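Local coordinates for general glycosylation pathway protein (PDB 3AAG), which transfers a preassembled heptasaccharide from a lipid carrier to asparagine side chains of target proteins, this chain being its periplasmic C-terminal globular part, at residues 25-28 / 29-32. Residues are numbered along the deposited sequence; the frame is centred on the assembly and turned at random.
Sequences IANR and EDYV. With CA (calcium ion), chain C.
Asn27 and Asp30 close a type I beta turn, their CA atoms 5.2 Å apart, with Arg28 and Glu29 at its corners; the backbone angles of these two corner residues set the type. The backbone bond from Asp30 N to Asn27 O, 2.9 Å, closes the turn. A second bond runs the other way across the same pair: Asn27 N donates to Asp30 OD2 at 2.8 Å, with an N-H...O angle of 140°. The N-H of Asn27 comes at OD2 from above the carboxylate plane, 55° out of it. With CG beside its own backbone N (chi1 -64°), the carboxylate of Asp30 folds back over the start of the turn. There Asp30 OD2 also touches Asn27 CB at 3.3 Å and lies against the methyl group of Ala26. The other oxygen, OD1, accepts a hydrogen bond from Asp137 N, so the two bonds together limit rotation of the buried carboxylate. At the second corner, Glu29 extends beyond CG and carries OE1 to the calcium ion at 2.3 Å; Thr135 O supplies another ligand. The turn lies in the loop that joins helix 15-21 to strand 31-33 and turns the chain into that strand, which pairs in parallel with strand 138-140, whose Tyr139 packs against Ala26 and Asp30.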
loop_
_atom_site.group_PDB
_atom_site.type_symbol
_atom_site.label_atom_id
_atom_site.label_comp_id
_atom_site.label_asym_id
_atom_site.label_seq_id
_atom_site.Cartn_x
_atom_site.Cartn_y
_atom_site.Cartn_z
ATOM N N ILE A 25 18.276 13.076 2.379
ATOM C CA ILE A 25 18.639 11.740 1.922
ATOM C C ILE A 25 18.598 11.656 0.400
ATOM O O ILE A 25 19.487 11.069 -0.219
ATOM C CB ILE A 25 17.710 10.665 2.525
ATOM C CG1 ILE A 25 18.082 10.395 3.986
ATOM C CG2 ILE A 25 17.768 9.384 1.706
ATOM C CD1 ILE A 25 16.972 9.744 4.788
ATOM N N ALA A 26 17.571 12.256 -0.197
ATOM C CA ALA A 26 17.284 12.078 -1.618
ATOM C C ALA A 26 17.679 13.296 -2.457
ATOM O O ALA A 26 18.294 14.234 -1.955
ATOM C CB ALA A 26 15.816 11.751 -1.821
ATOM N N ASN A 27 17.314 13.268 -3.736
ATOM C CA ASN A 27 17.734 14.290 -4.695
ATOM C C ASN A 27 16.544 14.981 -5.359
ATOM O O ASN A 27 15.458 14.408 -5.455
ATOM C CB ASN A 27 18.616 13.668 -5.779
ATOM C CG ASN A 27 20.027 13.405 -5.306
ATOM O OD1 ASN A 27 20.543 14.100 -4.431
ATOM N ND2 ASN A 27 20.665 12.397 -5.887
ATOM N N ARG A 28 16.762 16.205 -5.831
ATOM C CA ARG A 28 15.700 16.991 -6.452
ATOM C C ARG A 28 15.069 16.274 -7.642
ATOM O O ARG A 28 13.911 16.515 -7.973
ATOM C CB ARG A 28 16.218 18.363 -6.891
ATOM C CG ARG A 28 16.920 19.164 -5.802
ATOM C CD ARG A 28 16.056 19.321 -4.562
ATOM N NE ARG A 28 16.630 18.621 -3.416
ATOM C CZ ARG A 28 16.070 17.570 -2.828
ATOM N NH1 ARG A 28 14.913 17.096 -3.271
ATOM N NH2 ARG A 28 16.664 16.993 -1.793
ATOM N N GLU A 29 15.832 15.396 -8.285
ATOM C CA GLU A 29 15.366 14.707 -9.487
ATOM C C GLU A 29 14.577 13.448 -9.133
ATOM O O GLU A 29 13.827 12.917 -9.956
ATOM C CB GLU A 29 16.544 14.352 -10.398
ATOM C CG GLU A 29 17.429 13.237 -9.864
ATOM C CD GLU A 29 18.532 12.844 -10.835
ATOM O OE1 GLU A 29 18.300 12.923 -12.059
ATOM O OE2 GLU A 29 19.630 12.457 -10.375
ATOM N N ASP A 30 14.754 12.970 -7.907
ATOM C CA ASP A 30 14.144 11.718 -7.488
ATOM C C ASP A 30 12.626 11.841 -7.425
ATOM O O ASP A 30 12.086 12.937 -7.287
ATOM C CB ASP A 30 14.698 11.281 -6.130
ATOM C CG ASP A 30 16.180 10.967 -6.181
ATOM O OD1 ASP A 30 16.702 10.752 -7.298
ATOM O OD2 ASP A 30 16.823 10.936 -5.109
ATOM N N TYR A 31 11.947 10.705 -7.535
ATOM C CA TYR A 31 10.512 10.644 -7.309
ATOM C C TYR A 31 10.225 10.036 -5.947
ATOM O O TYR A 31 10.971 9.184 -5.466
ATOM C CB TYR A 31 9.828 9.808 -8.389
ATOM C CG TYR A 31 9.500 10.571 -9.646
ATOM C CD1 TYR A 31 10.502 11.154 -10.407
ATOM C CD2 TYR A 31 8.188 10.699 -10.082
ATOM C CE1 TYR A 31 10.208 11.847 -11.565
ATOM C CE2 TYR A 31 7.883 11.393 -11.238
ATOM C CZ TYR A 31 8.898 11.964 -11.975
ATOM O OH TYR A 31 8.607 12.659 -13.128
ATOM N N VAL A 32 9.136 10.480 -5.333
ATOM C CA VAL A 32 8.511 9.729 -4.263
ATOM C C VAL A 32 7.197 9.166 -4.777
ATOM O O VAL A 32 6.329 9.913 -5.223
ATOM C CB VAL A 32 8.250 10.618 -3.032
ATOM C CG1 VAL A 32 7.233 9.969 -2.110
ATOM C CG2 VAL A 32 9.549 10.891 -2.294
HETATM CA CA CA C . 19.673 11.497 -13.145
#